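Local coordinates for p800 reaction center core protein (PDB 5V8K), which forms the core of a homodimeric photosynthetic reaction center, binding bacteriochlorophylls and an iron-sulfur cluster for light-driven electron transfer, at residues 230-242 and 252-264. Residues are numbered along the deposited sequence; the frame is centred on the assembly and turned at random.
Sequences LGFGFMREYAVSQ and AQSNPGLLVKQAI. With GBF (Bacteriochlorophyll g), chain Q.
Met235 and Arg236 face Pro256 and Leu259 through two bridging waters, and no direct hydrogen bond joins the two segments. One water donates to Met235 O and Pro256 O and accepts from Leu259 N at 2.9 Å; the other donates to Arg236 O and Pro256 O, so Pro256 O receives two water hydrogens. Leu259 N, in the first turn of its helix, thereby gains an acceptor. The short axes of helices 234-240 and 258-264 approach to 8.1 Å at 135°, and apolar side chains pack beside the water bridges. Met235 CB meets Val260 CG2 at 3.6 Å. Its extended arm (chi2 176°) carries SD to 4.0 Å from Ala263 CB, and the bend at chi3 (-87°) brings CE to 4.1 Å from the same CB. Leu259 CD1 reaches the Tyr238 ring in its plane, at the CD2 edge (3.8 Å). Ala239 CB and Ala252 CB touch at 3.6 Å. Phe232 O rests against Val260 CG2, but the ring leads away and lays one face over the ester of a bacteriochlorophyll g, CZ to CGA 3.4 Å. With an alanine at Phe232, that ester is likely to lose its aromatic cover, leaving the pigment's side arm freer to move. Arg236 NE hydrogen-bonds Gln226 OE1, and Lys261 forms a salt bridge with Asp460, a calcium ligand. Helix 234-240 thus packs against the end of helix 246-254, through Ala252, and the start of helix 258-291, with helices 58-67 and 200-224 adjoining.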
ATOM      1  N   LEU A 230     -16.904 -37.260 -12.181  1.00 47.34           N
ATOM      2  CA  LEU A 230     -17.620 -36.587 -13.249  1.00 47.24           C
ATOM      3  C   LEU A 230     -17.722 -35.086 -13.026  1.00 47.55           C
ATOM      4  O   LEU A 230     -18.348 -34.386 -13.835  1.00 47.22           O
ATOM      5  CB  LEU A 230     -19.028 -37.193 -13.392  1.00 53.11           C
ATOM      6  CG  LEU A 230     -19.098 -38.723 -13.565  1.00 52.44           C
ATOM      7  CD1 LEU A 230     -20.531 -39.186 -13.656  1.00 52.66           C
ATOM      8  CD2 LEU A 230     -18.335 -39.147 -14.825  1.00 51.49           C
ATOM      9  N   GLY A 231     -17.124 -34.580 -11.954  1.00 43.80           N
ATOM     10  CA  GLY A 231     -17.131 -33.156 -11.643  1.00 41.69           C
ATOM     11  C   GLY A 231     -15.771 -32.727 -11.131  1.00 42.42           C
ATOM     12  O   GLY A 231     -14.793 -33.433 -11.329  1.00 43.24           O
ATOM     13  N   PHE A 232     -15.677 -31.603 -10.444  1.00 41.11           N
ATOM     14  CA  PHE A 232     -14.394 -31.089 -10.000  1.00 40.81           C
ATOM     15  C   PHE A 232     -13.947 -31.671  -8.673  1.00 41.53           C
ATOM     16  O   PHE A 232     -12.918 -31.246  -8.138  1.00 41.69           O
ATOM     17  CB  PHE A 232     -14.452 -29.560  -9.928  1.00 41.40           C
ATOM     18  CG  PHE A 232     -14.784 -28.936 -11.215  1.00 38.70           C
ATOM     19  CD1 PHE A 232     -13.796 -28.737 -12.162  1.00 38.13           C
ATOM     20  CD2 PHE A 232     -16.084 -28.565 -11.500  1.00 41.32           C
ATOM     21  CE1 PHE A 232     -14.093 -28.171 -13.377  1.00 43.15           C
ATOM     22  CE2 PHE A 232     -16.391 -27.997 -12.702  1.00 40.36           C
ATOM     23  CZ  PHE A 232     -15.392 -27.810 -13.652  1.00 43.59           C
ATOM     24  N   GLY A 233     -14.683 -32.639  -8.129  1.00 43.09           N
ATOM     25  CA  GLY A 233     -14.197 -33.385  -6.972  1.00 41.86           C
ATOM     26  C   GLY A 233     -12.949 -34.212  -7.240  1.00 43.24           C
ATOM     27  O   GLY A 233     -12.354 -34.749  -6.291  1.00 45.32           O
ATOM     28  N   PHE A 234     -12.536 -34.341  -8.500  1.00 42.11           N
ATOM     29  CA  PHE A 234     -11.328 -35.122  -8.737  1.00 45.56           C
ATOM     30  C   PHE A 234     -10.121 -34.428  -8.132  1.00 43.75           C
ATOM     31  O   PHE A 234      -9.133 -35.083  -7.825  1.00 44.03           O
ATOM     32  CB  PHE A 234     -11.118 -35.376 -10.238  1.00 42.40           C
ATOM     33  CG  PHE A 234     -10.717 -34.150 -11.034  1.00 45.99           C
ATOM     34  CD1 PHE A 234      -9.371 -33.823 -11.170  1.00 40.45           C
ATOM     35  CD2 PHE A 234     -11.676 -33.339 -11.655  1.00 40.89           C
ATOM     36  CE1 PHE A 234      -8.961 -32.734 -11.880  1.00 39.48           C
ATOM     37  CE2 PHE A 234     -11.275 -32.203 -12.415  1.00 39.87           C
ATOM     38  CZ  PHE A 234      -9.917 -31.892 -12.518  1.00 42.09           C
ATOM     39  N   MET A 235     -10.203 -33.123  -7.917  1.00 45.45           N
ATOM     40  CA  MET A 235      -9.103 -32.392  -7.292  1.00 44.13           C
ATOM     41  C   MET A 235      -9.054 -32.612  -5.788  1.00 43.04           C
ATOM     42  O   MET A 235      -7.963 -32.593  -5.210  1.00 44.78           O
ATOM     43  CB  MET A 235      -9.215 -30.901  -7.604  1.00 42.82           C
ATOM     44  CG  MET A 235      -8.641 -30.501  -8.950  1.00 44.63           C
ATOM     45  SD  MET A 235      -8.937 -28.739  -9.279  1.00 44.92           S
ATOM     46  CE  MET A 235     -10.571 -28.749 -10.028  1.00 39.29           C
ATOM     47  N   ARG A 236     -10.198 -32.854  -5.143  1.00 44.39           N
ATOM     48  CA  ARG A 236     -10.183 -33.276  -3.738  1.00 47.92           C
ATOM     49  C   ARG A 236      -9.592 -34.676  -3.609  1.00 49.14           C
ATOM     50  O   ARG A 236      -8.738 -34.927  -2.754  1.00 48.57           O
ATOM     51  CB  ARG A 236     -11.596 -33.272  -3.130  1.00 47.35           C
ATOM     52  CG  ARG A 236     -12.249 -31.916  -2.891  1.00 48.51           C
ATOM     53  CD  ARG A 236     -13.618 -32.086  -2.165  1.00 46.89           C
ATOM     54  NE  ARG A 236     -14.606 -32.744  -3.020  1.00 47.89           N
ATOM     55  CZ  ARG A 236     -15.010 -34.008  -2.898  1.00 50.05           C
ATOM     56  NH1 ARG A 236     -14.546 -34.769  -1.922  1.00 48.35           N
ATOM     57  NH2 ARG A 236     -15.892 -34.512  -3.756  1.00 47.79           N
ATOM     58  N   GLU A 237     -10.066 -35.606  -4.439  1.00 45.74           N
ATOM     59  CA  GLU A 237      -9.651 -37.004  -4.332  1.00 46.26           C
ATOM     60  C   GLU A 237      -8.178 -37.171  -4.645  1.00 44.37           C
ATOM     61  O   GLU A 237      -7.466 -37.878  -3.937  1.00 47.38           O
ATOM     62  CB  GLU A 237     -10.482 -37.856  -5.284  1.00 49.52           C
ATOM     63  CG  GLU A 237     -11.965 -37.864  -4.969  1.00 59.21           C
ATOM     64  CD  GLU A 237     -12.353 -38.985  -4.079  1.00 72.42           C
ATOM     65  OE1 GLU A 237     -12.656 -38.678  -2.903  1.00 77.69           O
ATOM     66  OE2 GLU A 237     -12.349 -40.153  -4.553  1.00 76.35           O
ATOM     67  N   TYR A 238      -7.699 -36.533  -5.714  1.00 44.12           N
ATOM     68  CA  TYR A 238      -6.289 -36.657  -6.044  1.00 42.20           C
ATOM     69  C   TYR A 238      -5.403 -36.281  -4.857  1.00 41.17           C
ATOM     70  O   TYR A 238      -4.447 -36.993  -4.525  1.00 42.96           O
ATOM     71  CB  TYR A 238      -5.946 -35.815  -7.281  1.00 40.33           C
ATOM     72  CG  TYR A 238      -4.477 -35.635  -7.438  1.00 39.63           C
ATOM     73  CD1 TYR A 238      -3.681 -36.678  -7.866  1.00 40.53           C
ATOM     74  CD2 TYR A 238      -3.875 -34.451  -7.084  1.00 38.56           C
ATOM     75  CE1 TYR A 238      -2.297 -36.534  -7.967  1.00 43.26           C
ATOM     76  CE2 TYR A 238      -2.512 -34.288  -7.179  1.00 38.37           C
ATOM     77  CZ  TYR A 238      -1.726 -35.323  -7.636  1.00 43.86           C
ATOM     78  OH  TYR A 238      -0.358 -35.181  -7.721  1.00 43.59           O
ATOM     79  N   ALA A 239      -5.725 -35.176  -4.182  1.00 43.73           N
ATOM     80  CA  ALA A 239      -4.851 -34.647  -3.130  1.00 43.98           C
ATOM     81  C   ALA A 239      -4.731 -35.574  -1.938  1.00 46.01           C
ATOM     82  O   ALA A 239      -3.800 -35.404  -1.152  1.00 44.08           O
ATOM     83  CB  ALA A 239      -5.329 -33.272  -2.625  1.00 42.44           C
ATOM     84  N   VAL A 240      -5.627 -36.551  -1.782  1.00 46.48           N
ATOM     85  CA  VAL A 240      -5.493 -37.556  -0.735  1.00 52.09           C
ATOM     86  C   VAL A 240      -5.367 -38.978  -1.303  1.00 50.05           C
ATOM     87  O   VAL A 240      -5.461 -39.944  -0.560  1.00 50.61           O
ATOM     88  CB  VAL A 240      -6.652 -37.469   0.279  1.00 53.13           C
ATOM     89  CG1 VAL A 240      -6.630 -36.122   1.012  1.00 49.11           C
ATOM     90  CG2 VAL A 240      -7.998 -37.665  -0.413  1.00 45.88           C
ATOM     91  N   SER A 241      -5.131 -39.122  -2.603  1.00 48.77           N
ATOM     92  CA  SER A 241      -5.008 -40.441  -3.206  1.00 47.11           C
ATOM     93  C   SER A 241      -3.621 -41.015  -2.934  1.00 50.73           C
ATOM     94  O   SER A 241      -2.759 -40.366  -2.342  1.00 51.95           O
ATOM     95  CB  SER A 241      -5.249 -40.366  -4.703  1.00 46.68           C
ATOM     96  OG  SER A 241      -4.161 -39.689  -5.305  1.00 45.69           O
ATOM     97  N   GLN A 242      -3.403 -42.238  -3.424  1.00 52.17           N
ATOM     98  CA  GLN A 242      -2.119 -42.939  -3.332  1.00 56.48           C
ATOM     99  C   GLN A 242      -1.013 -42.229  -4.090  1.00 52.83           C
ATOM    100  O   GLN A 242       0.163 -42.473  -3.812  1.00 55.03           O
ATOM    101  CB  GLN A 242      -2.239 -44.379  -3.891  1.00 57.15           C
ATOM    102  CG  GLN A 242      -2.736 -44.415  -5.385  1.00 65.32           C
ATOM    103  CD  GLN A 242      -2.987 -45.815  -5.958  1.00 70.50           C
ATOM    104  OE1 GLN A 242      -4.114 -46.134  -6.352  1.00 73.41           O
ATOM    105  NE2 GLN A 242      -1.944 -46.627  -6.054  1.00 69.85           N
ATOM    106  N   ALA A 252      -4.084 -31.183   2.431  1.00 47.89           N
ATOM    107  CA  ALA A 252      -5.451 -31.471   2.013  1.00 48.57           C
ATOM    108  C   ALA A 252      -6.298 -32.038   3.150  1.00 51.00           C
ATOM    109  O   ALA A 252      -7.523 -31.887   3.150  1.00 51.36           O
ATOM    110  CB  ALA A 252      -5.439 -32.442   0.832  1.00 51.71           C
ATOM    111  N   GLN A 253      -5.690 -32.679   4.134  1.00 58.31           N
ATOM    112  CA  GLN A 253      -6.511 -33.254   5.189  1.00 61.30           C
ATOM    113  C   GLN A 253      -7.114 -32.181   6.087  1.00 62.23           C
ATOM    114  O   GLN A 253      -8.222 -32.359   6.603  1.00 65.12           O
ATOM    115  CB  GLN A 253      -5.690 -34.257   5.985  1.00 63.44           C
ATOM    116  CG  GLN A 253      -5.722 -35.622   5.312  1.00 69.06           C
ATOM    117  CD  GLN A 253      -4.640 -36.573   5.755  1.00 75.89           C
ATOM    118  OE1 GLN A 253      -4.572 -37.698   5.249  1.00 77.58           O
ATOM    119  NE2 GLN A 253      -3.785 -36.148   6.689  1.00 77.41           N
ATOM    120  N   SER A 254      -6.424 -31.066   6.276  1.00 60.52           N
ATOM    121  CA  SER A 254      -7.006 -29.938   6.970  1.00 64.03           C
ATOM    122  C   SER A 254      -7.646 -28.933   6.016  1.00 61.03           C
ATOM    123  O   SER A 254      -8.309 -28.001   6.476  1.00 66.43           O
ATOM    124  CB  SER A 254      -5.927 -29.260   7.815  1.00 70.23           C
ATOM    125  OG  SER A 254      -4.857 -28.820   7.010  1.00 73.17           O
ATOM    126  N   ASN A 255      -7.479 -29.113   4.708  1.00 45.72           N
ATOM    127  CA  ASN A 255      -7.991 -28.182   3.700  1.00 41.25           C
ATOM    128  C   ASN A 255      -8.386 -28.972   2.464  1.00 42.95           C
ATOM    129  O   ASN A 255      -7.692 -28.935   1.437  1.00 41.32           O
ATOM    130  CB  ASN A 255      -6.958 -27.113   3.369  1.00 38.66           C
ATOM    131  CG  ASN A 255      -7.501 -26.039   2.487  1.00 40.28           C
ATOM    132  OD1 ASN A 255      -8.646 -26.070   2.040  1.00 42.34           O
ATOM    133  ND2 ASN A 255      -6.656 -25.093   2.186  1.00 39.39           N
ATOM    134  N   PRO A 256      -9.536 -29.669   2.518  1.00 47.87           N
ATOM    135  CA  PRO A 256      -9.873 -30.632   1.455  1.00 49.61           C
ATOM    136  C   PRO A 256      -9.988 -30.012   0.081  1.00 48.37           C
ATOM    137  O   PRO A 256      -9.561 -30.628  -0.909  1.00 47.51           O
ATOM    138  CB  PRO A 256     -11.222 -31.211   1.912  1.00 49.83           C
ATOM    139  CG  PRO A 256     -11.398 -30.785   3.300  1.00 55.02           C
ATOM    140  CD  PRO A 256     -10.630 -29.543   3.493  1.00 53.84           C
ATOM    141  N   GLY A 257     -10.554 -28.797  -0.009  1.00 40.02           N
ATOM    142  CA  GLY A 257     -10.706 -28.116  -1.280  1.00 36.55           C
ATOM    143  C   GLY A 257      -9.472 -27.422  -1.804  1.00 36.38           C
ATOM    144  O   GLY A 257      -9.585 -26.654  -2.764  1.00 37.85           O
ATOM    145  N   LEU A 258      -8.295 -27.683  -1.217  1.00 37.15           N
ATOM    146  CA  LEU A 258      -7.066 -26.969  -1.563  1.00 36.73           C
ATOM    147  C   LEU A 258      -6.937 -26.719  -3.057  1.00 36.63           C
ATOM    148  O   LEU A 258      -6.863 -25.569  -3.501  1.00 39.23           O
ATOM    149  CB  LEU A 258      -5.841 -27.738  -1.063  1.00 38.29           C
ATOM    150  CG  LEU A 258      -4.471 -27.089  -1.306  1.00 39.51           C
ATOM    151  CD1 LEU A 258      -4.221 -25.897  -0.401  1.00 37.02           C
ATOM    152  CD2 LEU A 258      -3.387 -28.144  -1.136  1.00 41.49           C
ATOM    153  N   LEU A 259      -6.876 -27.797  -3.853  1.00 35.92           N
ATOM    154  CA  LEU A 259      -6.579 -27.639  -5.272  1.00 34.31           C
ATOM    155  C   LEU A 259      -7.772 -27.074  -6.024  1.00 35.63           C
ATOM    156  O   LEU A 259      -7.589 -26.314  -6.977  1.00 33.88           O
ATOM    157  CB  LEU A 259      -6.162 -28.963  -5.903  1.00 34.99           C
ATOM    158  CG  LEU A 259      -4.952 -29.660  -5.283  1.00 38.02           C
ATOM    159  CD1 LEU A 259      -4.646 -30.923  -6.047  1.00 36.57           C
ATOM    160  CD2 LEU A 259      -3.740 -28.707  -5.302  1.00 35.74           C
ATOM    161  N   VAL A 260      -8.988 -27.437  -5.606  1.00 35.06           N
ATOM    162  CA  VAL A 260     -10.171 -26.869  -6.234  1.00 34.99           C
ATOM    163  C   VAL A 260     -10.138 -25.342  -6.110  1.00 34.84           C
ATOM    164  O   VAL A 260     -10.412 -24.609  -7.063  1.00 35.40           O
ATOM    165  CB  VAL A 260     -11.453 -27.441  -5.615  1.00 35.91           C
ATOM    166  CG1 VAL A 260     -12.670 -26.915  -6.376  1.00 35.99           C
ATOM    167  CG2 VAL A 260     -11.454 -28.940  -5.606  1.00 36.87           C
ATOM    168  N   LYS A 261      -9.836 -24.845  -4.920  1.00 34.91           N
ATOM    169  CA  LYS A 261      -9.835 -23.401  -4.727  1.00 38.25           C
ATOM    170  C   LYS A 261      -8.691 -22.713  -5.461  1.00 36.91           C
ATOM    171  O   LYS A 261      -8.840 -21.545  -5.833  1.00 37.35           O
ATOM    172  CB  LYS A 261      -9.831 -23.080  -3.237  1.00 33.32           C
ATOM    173  CG  LYS A 261     -11.136 -23.442  -2.629  1.00 34.11           C
ATOM    174  CD  LYS A 261     -11.197 -23.195  -1.151  1.00 36.34           C
ATOM    175  CE  LYS A 261     -10.387 -24.165  -0.405  1.00 35.47           C
ATOM    176  NZ  LYS A 261     -10.408 -23.908   1.047  1.00 37.33           N
ATOM    177  N   GLN A 262      -7.583 -23.409  -5.738  1.00 39.39           N
ATOM    178  CA  GLN A 262      -6.562 -22.831  -6.616  1.00 36.72           C
ATOM    179  C   GLN A 262      -7.096 -22.681  -8.037  1.00 38.35           C
ATOM    180  O   GLN A 262      -6.911 -21.633  -8.673  1.00 35.96           O
ATOM    181  CB  GLN A 262      -5.295 -23.678  -6.616  1.00 36.08           C
ATOM    182  CG  GLN A 262      -4.465 -23.528  -5.359  1.00 35.02           C
ATOM    183  CD  GLN A 262      -3.404 -24.633  -5.192  1.00 35.57           C
ATOM    184  OE1 GLN A 262      -2.853 -25.139  -6.164  1.00 35.78           O
ATOM    185  NE2 GLN A 262      -3.099 -24.969  -3.960  1.00 36.90           N
ATOM    186  N   ALA A 263      -7.805 -23.689  -8.531  1.00 33.52           N
ATOM    187  CA  ALA A 263      -8.403 -23.591  -9.854  1.00 35.66           C
ATOM    188  C   ALA A 263      -9.448 -22.487  -9.905  1.00 36.55           C
ATOM    189  O   ALA A 263      -9.576 -21.776 -10.910  1.00 36.41           O
ATOM    190  CB  ALA A 263      -9.042 -24.907 -10.238  1.00 35.38           C
ATOM    191  N   ILE A 264     -10.218 -22.351  -8.835  1.00 36.09           N
ATOM    192  CA  ILE A 264     -11.258 -21.331  -8.756  1.00 37.52           C
ATOM    193  C   ILE A 264     -10.635 -19.946  -8.820  1.00 36.38           C
ATOM    194  O   ILE A 264     -11.089 -19.075  -9.564  1.00 37.60           O
ATOM    195  CB  ILE A 264     -12.084 -21.523  -7.472  1.00 38.24           C
ATOM    196  CG1 ILE A 264     -13.010 -22.713  -7.654  1.00 36.93           C
ATOM    197  CG2 ILE A 264     -12.896 -20.251  -7.138  1.00 37.81           C
ATOM    198  CD1 ILE A 264     -13.695 -23.130  -6.404  1.00 36.13           C
TER
HETATM  199 MG   GBF Q1015     -16.724 -31.934 -20.896  1.00 50.80          MG
HETATM  200  CHA GBF Q1015     -13.826 -33.354 -19.569  1.00 44.35           C
HETATM  201  CHB GBF Q1015     -18.205 -32.297 -17.982  1.00 44.92           C
HETATM  202  CHC GBF Q1015     -19.146 -29.871 -22.224  1.00 46.64           C
HETATM  203  CHD GBF Q1015     -14.923 -31.660 -23.985  1.00 46.60           C
HETATM  204  NA  GBF Q1015     -16.124 -32.623 -19.146  1.00 44.52           N
HETATM  205  C1A GBF Q1015     -15.009 -33.180 -18.679  1.00 44.00           C
HETATM  206  C2A GBF Q1015     -14.883 -33.223 -17.190  1.00 50.64           C
HETATM  207  C3A GBF Q1015     -16.365 -33.496 -16.925  1.00 48.47           C
HETATM  208  C4A GBF Q1015     -16.942 -32.764 -18.089  1.00 44.47           C
HETATM  209  CMA GBF Q1015     -16.785 -34.958 -16.955  1.00 51.69           C
HETATM  210  CAA GBF Q1015     -14.368 -31.868 -16.699  1.00 51.06           C
HETATM  211  CBA GBF Q1015     -14.704 -31.541 -15.264  1.00 53.55           C
HETATM  212  CGA GBF Q1015     -16.032 -30.828 -15.157  1.00 54.49           C
HETATM  213  O1A GBF Q1015     -16.799 -31.127 -14.254  1.00 57.77           O
HETATM  214  O2A GBF Q1015     -16.546 -30.045 -16.272  1.00 53.43           O
HETATM  215  NB  GBF Q1015     -18.414 -31.114 -20.128  1.00 48.07           N
HETATM  216  C1B GBF Q1015     -18.965 -31.481 -18.970  1.00 45.43           C
HETATM  217  C2B GBF Q1015     -20.261 -30.958 -18.908  1.00 50.08           C
HETATM  218  C3B GBF Q1015     -20.482 -30.278 -20.103  1.00 46.46           C
HETATM  219  C4B GBF Q1015     -19.312 -30.424 -20.848  1.00 50.87           C
HETATM  220  CMB GBF Q1015     -21.196 -31.126 -17.740  1.00 46.13           C
HETATM  221  CAB GBF Q1015     -21.680 -29.532 -20.552  1.00 47.24           C
HETATM  222  CBB GBF Q1015     -22.852 -29.426 -19.968  1.00 47.80           C
HETATM  223  NC  GBF Q1015     -16.968 -31.014 -22.705  1.00 50.41           N
HETATM  224  C1C GBF Q1015     -17.972 -30.205 -23.070  1.00 46.67           C
HETATM  225  C2C GBF Q1015     -18.102 -29.553 -24.405  1.00 47.91           C
HETATM  226  C3C GBF Q1015     -16.813 -30.147 -24.760  1.00 47.21           C
HETATM  227  C4C GBF Q1015     -16.209 -30.965 -23.818  1.00 48.94           C
HETATM  228  CMC GBF Q1015     -19.285 -30.172 -25.163  1.00 49.25           C
HETATM  229  CAC GBF Q1015     -16.175 -29.932 -26.073  1.00 47.78           C
HETATM  230  CBC GBF Q1015     -16.780 -29.038 -27.129  1.00 48.54           C
HETATM  231  ND  GBF Q1015     -14.925 -32.353 -21.705  1.00 49.11           N
HETATM  232  C1D GBF Q1015     -14.270 -32.289 -22.845  1.00 45.79           C
HETATM  233  C2D GBF Q1015     -12.757 -32.827 -22.995  1.00 49.60           C
HETATM  234  C3D GBF Q1015     -12.781 -33.195 -21.638  1.00 48.52           C
HETATM  235  C4D GBF Q1015     -13.959 -32.941 -20.901  1.00 44.72           C
HETATM  236  CMD GBF Q1015     -11.762 -32.909 -24.122  1.00 52.07           C
HETATM  237  CAD GBF Q1015     -11.851 -33.855 -20.686  1.00 50.18           C
HETATM  238  OBD GBF Q1015     -10.646 -34.290 -20.724  1.00 56.17           O
HETATM  239  CBD GBF Q1015     -12.466 -33.865 -19.334  1.00 45.71           C
HETATM  240  CGD GBF Q1015     -12.455 -35.236 -18.703  1.00 46.62           C
HETATM  241  O1D GBF Q1015     -13.363 -36.045 -18.784  1.00 46.92           O
HETATM  242  O2D GBF Q1015     -11.330 -35.621 -17.930  1.00 50.04           O
HETATM  243  CED GBF Q1015     -11.359 -36.948 -17.372  1.00 47.64           C
HETATM  244  C1  GBF Q1015     -17.713 -29.229 -16.069  1.00 41.12           C
HETATM  245  C2  GBF Q1015     -18.083 -28.563 -17.367  1.00 41.71           C
HETATM  246  C3  GBF Q1015     -18.376 -27.268 -17.481  1.00 45.13           C
HETATM  247  C4  GBF Q1015     -18.391 -26.387 -16.272  1.00 39.87           C
HETATM  248  C5  GBF Q1015     -18.694 -26.686 -18.843  1.00 47.60           C
HETATM  249  C6  GBF Q1015     -17.540 -25.786 -19.255  1.00 47.72           C
HETATM  250  C7  GBF Q1015     -17.793 -25.198 -20.624  1.00 47.84           C
HETATM  251  C8  GBF Q1015     -18.486 -24.056 -20.822  1.00 48.42           C
HETATM  252  C9  GBF Q1015     -19.059 -23.285 -19.668  1.00 49.10           C
HETATM  253  C10 GBF Q1015     -18.725 -23.472 -22.204  1.00 51.95           C
HETATM  254  C11 GBF Q1015     -18.006 -24.211 -23.335  1.00 48.60           C
HETATM  255  C12 GBF Q1015     -18.204 -23.448 -24.627  1.00 50.67           C
HETATM  256  C13 GBF Q1015     -18.324 -24.044 -25.816  1.00 54.00           C
HETATM  257  C14 GBF Q1015     -18.268 -25.535 -25.968  1.00 52.20           C
HETATM  258  C15 GBF Q1015     -18.513 -23.207 -27.046  1.00 46.63           C
HETATM  259  O   HOH W   1      -8.155 -30.348  -3.284  1.00 46.16           O
HETATM  260  O   HOH W   2      -8.882 -33.396  -0.661  1.00 60.03           O